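Putative glucosidase lplD, ALPHA-GALACTURONIDASE (Bacillus subtilis, PDB 3FEF) hydrolyses alpha-galacturonides, probably di-galacturonate in nature, as an NAD- and manganese-dependent glycoside hydrolase of family 4 that works as a homotetramer. Local coordinates at residues Y145-S150 with I204-W209; N344-N349 with I361-A366. All blocks are in the same frame, centred on the assembly; numbering follows the deposited sequence.

Overall arrangement
Both contacts lie deep in the chain with their centres about 10 Å apart, and they come in series: contact 1 closes before contact 2 opens. Contact 1 joins the loop after strand 141-144 of the six-stranded parallel Rossmann sheet, and the start of helix 149-159, to the turn between strands 197-202 and 207-215. Contact 2 pairs strands 341-348 and 361-369 of a three-stranded antiparallel sheet. The two meet directly: Met149 packs on Asn346, and Asn205 on both Asn346 and Glu363, and one water is shared, bound to Ser150, Asn205, Asn346 and Ile361. The metal centre therefore sits where the nucleotide-binding and C-terminal portions of the enzyme come together.

Contact 1 of 2, residues Y145-S150 with I204-W209; sequences YTNPMS and INHFTW. With MG (magnesium ion), chain G.
The metal centre of this family 4 glycosidase joins the two segments: the loop after strand 141-144 of the Rossmann-type sheet, leading into helix 149-159, where Asn147 is a probable substrate ligand, faces a type II turn from Ile204 to Phe207 that carries His206. NE2 of His206 binds the magnesium ion at 2.3 Å, alongside three waters and Cys169; manganese is the metal with which activity was shown. One of those waters donates to OD1 of Asn147 at 2.7 Å, so the asparagine belongs to the second shell here. Its amide also comes near one corner of the imidazole, OD1 of Asn147 standing 3.8 Å from CE1 of His206 in an oblique approach, with the two planes 57° apart. On its other ring nitrogen, ND1, His206 is hydrogen-bonded to Thr110, which helps fix the rotation of the ring.

Asn205 fits crosswise against selenomethionine Met149. With CG of Met149 anti to the backbone N (chi1 170°) and the chain bent beyond it, the selenoether bends over the Asn205 side chain, and CG of Met149 lies 3.7 Å from CB of Asn205. One residue further along the helix, two waters bridge the segments through the Ser150 hydroxyl. OG of Ser150 donates to one water at 2.7 Å, which also accepts from N of Asn205; the other donates to OG of Ser150 and, at 2.9 Å, to O of Asn205.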
loop_
_atom_site.group_PDB
_atom_site.type_symbol
_atom_site.label_atom_id
_atom_site.label_comp_id
_atom_site.label_asym_id
_atom_site.label_seq_id
_atom_site.Cartn_x
_atom_site.Cartn_y
_atom_site.Cartn_z
ATOM N N TYR A 145 29.444 0.423 -7.194
ATOM C CA TYR A 145 29.668 0.339 -8.616
ATOM C C TYR A 145 29.675 -1.113 -9.085
ATOM O O TYR A 145 29.742 -1.376 -10.288
ATOM C CB TYR A 145 31.030 0.935 -8.966
ATOM C CG TYR A 145 31.076 2.428 -8.945
ATOM C CD1 TYR A 145 30.414 3.174 -9.920
ATOM C CD2 TYR A 145 31.792 3.103 -7.972
ATOM C CE1 TYR A 145 30.452 4.549 -9.917
ATOM C CE2 TYR A 145 31.843 4.481 -7.956
ATOM C CZ TYR A 145 31.159 5.200 -8.931
ATOM O OH TYR A 145 31.214 6.566 -8.935
ATOM N N THR A 146 29.631 -2.044 -8.137
ATOM C CA THR A 146 29.767 -3.470 -8.449
ATOM C C THR A 146 28.491 -4.087 -9.049
ATOM O O THR A 146 27.390 -3.738 -8.644
ATOM C CB THR A 146 30.104 -4.282 -7.183
ATOM O OG1 THR A 146 31.222 -3.701 -6.491
ATOM C CG2 THR A 146 30.417 -5.709 -7.555
ATOM N N ASN A 147 28.658 -5.009 -9.996
ATOM C CA ASN A 147 27.564 -5.805 -10.540
ATOM C C ASN A 147 27.567 -7.217 -9.941
ATOM O O ASN A 147 28.639 -7.750 -9.631
ATOM C CB ASN A 147 27.720 -5.903 -12.051
ATOM C CG ASN A 147 27.531 -4.571 -12.731
ATOM O OD1 ASN A 147 26.611 -3.828 -12.407
ATOM N ND2 ASN A 147 28.396 -4.257 -13.674
ATOM N N PRO A 148 26.387 -7.855 -9.811
ATOM C CA PRO A 148 25.028 -7.442 -10.226
ATOM C C PRO A 148 24.452 -6.385 -9.287
ATOM O O PRO A 148 24.243 -6.635 -8.098
ATOM C CB PRO A 148 24.219 -8.733 -10.138
ATOM C CG PRO A 148 24.923 -9.555 -9.117
ATOM C CD PRO A 148 26.396 -9.211 -9.233
HETATM N N MSE A 149 24.207 -5.212 -9.849
HETATM C CA MSE A 149 23.928 -3.995 -9.096
HETATM C C MSE A 149 22.739 -4.117 -8.134
HETATM O O MSE A 149 22.840 -3.770 -6.965
HETATM C CB MSE A 149 23.636 -2.887 -10.084
HETATM C CG MSE A 149 23.097 -1.658 -9.420
HETATM SE SE MSE A 149 24.569 -0.463 -9.143
HETATM C CE MSE A 149 24.580 0.384 -10.832
ATOM N N SER A 150 21.621 -4.608 -8.652
ATOM C CA SER A 150 20.394 -4.722 -7.888
ATOM C C SER A 150 20.505 -5.683 -6.704
ATOM O O SER A 150 19.969 -5.420 -5.640
ATOM C CB SER A 150 19.258 -5.138 -8.817
ATOM O OG SER A 150 19.147 -4.211 -9.892
ATOM N N ILE A 204 15.315 -0.933 -13.777
ATOM C CA ILE A 204 16.293 -1.521 -12.886
ATOM C C ILE A 204 17.598 -1.438 -13.671
ATOM O O ILE A 204 17.574 -1.274 -14.899
ATOM C CB ILE A 204 15.953 -2.980 -12.579
ATOM C CG1 ILE A 204 15.812 -3.770 -13.877
ATOM C CG2 ILE A 204 14.651 -3.072 -11.765
ATOM C CD1 ILE A 204 15.356 -5.232 -13.667
ATOM N N ASN A 205 18.724 -1.541 -12.977
ATOM C CA ASN A 205 20.039 -1.386 -13.609
ATOM C C ASN A 205 20.235 -2.234 -14.882
ATOM O O ASN A 205 19.893 -3.416 -14.912
ATOM C CB ASN A 205 21.149 -1.689 -12.583
ATOM C CG ASN A 205 22.542 -1.363 -13.117
ATOM O OD1 ASN A 205 22.853 -0.209 -13.483
ATOM N ND2 ASN A 205 23.368 -2.378 -13.200
ATOM N N HIS A 206 20.792 -1.625 -15.924
ATOM C CA HIS A 206 20.957 -2.264 -17.246
ATOM C C HIS A 206 19.659 -2.551 -17.986
ATOM O O HIS A 206 19.682 -3.086 -19.093
ATOM C CB HIS A 206 21.822 -3.540 -17.164
ATOM C CG HIS A 206 23.238 -3.272 -16.761
ATOM N ND1 HIS A 206 24.050 -4.226 -16.195
ATOM C CD2 HIS A 206 23.967 -2.130 -16.794
ATOM C CE1 HIS A 206 25.233 -3.696 -15.934
ATOM N NE2 HIS A 206 25.209 -2.425 -16.294
ATOM N N PHE A 207 18.532 -2.205 -17.374
ATOM C CA PHE A 207 17.218 -2.367 -18.001
ATOM C C PHE A 207 16.402 -1.107 -17.663
ATOM O O PHE A 207 15.332 -1.181 -17.056
ATOM C CB PHE A 207 16.524 -3.620 -17.467
ATOM C CG PHE A 207 15.354 -4.095 -18.317
ATOM C CD1 PHE A 207 15.531 -4.403 -19.669
ATOM C CD2 PHE A 207 14.090 -4.250 -17.756
ATOM C CE1 PHE A 207 14.459 -4.849 -20.453
ATOM C CE2 PHE A 207 13.021 -4.685 -18.527
ATOM C CZ PHE A 207 13.212 -4.990 -19.885
ATOM N N THR A 208 16.968 0.039 -18.043
ATOM C CA THR A 208 16.420 1.353 -17.805
ATOM C C THR A 208 15.752 1.911 -19.057
ATOM O O THR A 208 16.155 1.605 -20.184
ATOM C CB THR A 208 17.541 2.337 -17.413
ATOM O OG1 THR A 208 18.705 2.027 -18.186
ATOM C CG2 THR A 208 17.888 2.207 -15.940
ATOM N N TRP A 209 14.737 2.749 -18.851
ATOM C CA TRP A 209 13.926 3.239 -19.945
ATOM C C TRP A 209 13.652 4.718 -19.781
ATOM O O TRP A 209 13.476 5.226 -18.665
ATOM C CB TRP A 209 12.600 2.464 -19.998
ATOM C CG TRP A 209 12.846 1.007 -20.258
ATOM C CD1 TRP A 209 13.313 0.080 -19.367
ATOM C CD2 TRP A 209 12.660 0.317 -21.502
ATOM N NE1 TRP A 209 13.431 -1.144 -19.985
ATOM C CE2 TRP A 209 13.033 -1.027 -21.292
ATOM C CE3 TRP A 209 12.218 0.709 -22.771
ATOM C CZ2 TRP A 209 12.981 -1.984 -22.305
ATOM C CZ3 TRP A 209 12.162 -0.242 -23.782
ATOM C CH2 TRP A 209 12.540 -1.571 -23.547
HETATM MG MG MG G . 26.580 -0.684 -15.672
HETATM O O HOH W 1 26.103 -1.378 -13.488
HETATM O O HOH W 2 18.217 -1.644 -10.049
HETATM O O HOH W 3 19.300 -5.074 -12.662
HETATM O O HOH W 4 27.801 -0.357 -17.641
HETATM O O HOH W 5 28.198 0.957 -15.107
#

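Contact 2 of 2, residues N344-N349 with I361-A366; sequences NVNMPN and IVETNA
ND2 of Asn344 donates to OE2 of Glu363 at 2.7 Å, the shortest polar bond between the two strands. Amide and carboxylate lie side by side and nearly coplanar, and the bond uses the anti lone pair of OE2, although it is bent at the hydrogen (139°). Asn346 reaches the other oxygen of the same group differently. Its amide is turned 65° from the carboxylate, and ND2 of Asn346 meets OE1 of Glu363 from above the carboxylate plane at 3.0 Å; this ND2 also makes a weak hydrogen bond to O of Gly167. Two amide donors, one near the plane and one above it, thus restrict rotation of the carboxylate. Glu363 reaches between them because its CG is anti to the backbone N (chi1 -172°) and the chain stays extended.

These three residues share one face of an antiparallel two-strand ladder, the 344-348 and 361-366 parts of a three-stranded sheet in the C-terminal portion. Asn344 with Asn365 and Asn346 with Glu363 are non-hydrogen-bonded pairs. Between them, Val345 and Thr364 form a hydrogen-bonded pair, with N of Val345 donating to O of Thr364 at 2.8 Å; Met347 and Val362 form the next one, both of its bonds 3.0 Å between N of each residue and O of the other. On the face of Asn344, Asn346 and Glu363, the glutamate also packs against Asn205 of the metal-site turn and Val172 of helix 171-187.

On the opposite face CG2 of Val345 touches CB of Ala366 at 3.7 Å. Back beside Asn346, a water donates to OD1 of Asn346 at 2.8 Å and to O of Ile361 at 2.7 Å.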
loop_
_atom_site.group_PDB
_atom_site.type_symbol
_atom_site.label_atom_id
_atom_site.label_comp_id
_atom_site.label_asym_id
_atom_site.label_seq_id
_atom_site.Cartn_x
_atom_site.Cartn_y
_atom_site.Cartn_z
ATOM N N ASN A 344 20.897 10.016 -12.211
ATOM C CA ASN A 344 20.197 8.744 -12.041
ATOM C C ASN A 344 20.999 7.852 -11.116
ATOM O O ASN A 344 22.229 7.768 -11.243
ATOM C CB ASN A 344 19.963 8.030 -13.380
ATOM C CG ASN A 344 21.247 7.850 -14.178
ATOM O OD1 ASN A 344 21.875 8.830 -14.603
ATOM N ND2 ASN A 344 21.643 6.596 -14.388
ATOM N N VAL A 345 20.300 7.188 -10.196
ATOM C CA VAL A 345 20.941 6.290 -9.268
ATOM C C VAL A 345 20.044 5.110 -8.898
ATOM O O VAL A 345 18.832 5.124 -9.110
ATOM C CB VAL A 345 21.310 7.016 -7.959
ATOM C CG1 VAL A 345 22.145 8.262 -8.241
ATOM C CG2 VAL A 345 20.065 7.387 -7.207
ATOM N N ASN A 346 20.663 4.109 -8.292
ATOM C CA ASN A 346 19.974 2.936 -7.833
ATOM C C ASN A 346 19.715 3.017 -6.327
ATOM O O ASN A 346 20.636 3.203 -5.546
ATOM C CB ASN A 346 20.796 1.693 -8.195
ATOM C CG ASN A 346 20.722 1.366 -9.671
ATOM O OD1 ASN A 346 20.000 0.453 -10.060
ATOM N ND2 ASN A 346 21.444 2.125 -10.509
HETATM N N MSE A 347 18.459 2.842 -5.940
HETATM C CA MSE A 347 18.042 2.910 -4.555
HETATM C C MSE A 347 16.775 2.095 -4.320
HETATM O O MSE A 347 16.013 1.857 -5.244
HETATM C CB MSE A 347 17.708 4.351 -4.209
HETATM C CG MSE A 347 18.928 5.189 -4.047
HETATM SE SE MSE A 347 18.393 6.878 -3.311
HETATM C CE MSE A 347 18.731 6.374 -1.444
ATOM N N PRO A 348 16.516 1.732 -3.061
ATOM C CA PRO A 348 15.267 1.043 -2.717
ATOM C C PRO A 348 14.040 1.808 -3.225
ATOM O O PRO A 348 13.948 3.030 -3.069
ATOM C CB PRO A 348 15.263 1.033 -1.184
ATOM C CG PRO A 348 16.766 1.222 -0.757
ATOM C CD PRO A 348 17.324 2.108 -1.880
ATOM N N ASN A 349 13.090 1.082 -3.801
ATOM C CA ASN A 349 11.848 1.668 -4.311
ATOM C C ASN A 349 10.920 2.038 -3.164
ATOM O O ASN A 349 10.571 1.195 -2.349
ATOM C CB ASN A 349 11.154 0.649 -5.235
ATOM C CG ASN A 349 9.993 1.249 -6.052
ATOM O OD1 ASN A 349 9.994 2.424 -6.382
ATOM N ND2 ASN A 349 9.024 0.401 -6.426
ATOM N N ILE A 361 15.569 -2.602 -5.482
ATOM C CA ILE A 361 16.506 -1.609 -6.007
ATOM C C ILE A 361 16.109 -1.212 -7.425
ATOM O O ILE A 361 16.196 -2.026 -8.340
ATOM C CB ILE A 361 17.946 -2.192 -6.048
ATOM C CG1 ILE A 361 18.314 -2.769 -4.671
ATOM C CG2 ILE A 361 18.989 -1.114 -6.521
ATOM C CD1 ILE A 361 18.125 -1.784 -3.544
ATOM N N VAL A 362 15.655 0.029 -7.588
ATOM C CA VAL A 362 15.335 0.570 -8.906
ATOM C C VAL A 362 16.239 1.780 -9.264
ATOM O O VAL A 362 16.795 2.453 -8.381
ATOM C CB VAL A 362 13.834 0.942 -8.972
ATOM C CG1 VAL A 362 12.945 -0.340 -8.761
ATOM C CG2 VAL A 362 13.512 1.953 -7.880
ATOM N N GLU A 363 16.402 2.030 -10.556
ATOM C CA GLU A 363 17.170 3.167 -11.040
ATOM C C GLU A 363 16.245 4.291 -11.520
ATOM O O GLU A 363 15.443 4.077 -12.427
ATOM C CB GLU A 363 18.111 2.707 -12.192
ATOM C CG GLU A 363 19.131 3.771 -12.692
ATOM C CD GLU A 363 20.341 3.167 -13.434
ATOM O OE1 GLU A 363 20.568 1.931 -13.362
ATOM O OE2 GLU A 363 21.099 3.944 -14.071
ATOM N N THR A 364 16.344 5.470 -10.887
ATOM C CA THR A 364 15.646 6.690 -11.330
ATOM C C THR A 364 16.540 7.888 -11.078
ATOM O O THR A 364 17.606 7.764 -10.462
ATOM C CB THR A 364 14.333 6.976 -10.548
ATOM O OG1 THR A 364 14.640 7.185 -9.168
ATOM C CG2 THR A 364 13.339 5.829 -10.672
ATOM N N ASN A 365 16.107 9.048 -11.562
ATOM C CA ASN A 365 16.687 10.299 -11.103
ATOM C C ASN A 365 16.480 10.482 -9.614
ATOM O O ASN A 365 15.503 9.979 -9.043
ATOM C CB ASN A 365 16.095 11.479 -11.860
ATOM C CG ASN A 365 16.634 11.567 -13.267
ATOM O OD1 ASN A 365 17.764 11.141 -13.534
ATOM N ND2 ASN A 365 15.833 12.076 -14.174
ATOM N N ALA A 366 17.420 11.185 -8.986
ATOM C CA ALA A 366 17.338 11.495 -7.579
ATOM C C ALA A 366 17.951 12.874 -7.367
ATOM O O ALA A 366 18.837 13.291 -8.109
ATOM C CB ALA A 366 18.060 10.447 -6.762
HETATM O O HOH W 6 23.137 4.982 -12.024
HETATM O O HOH W 2 18.217 -1.644 -10.049
#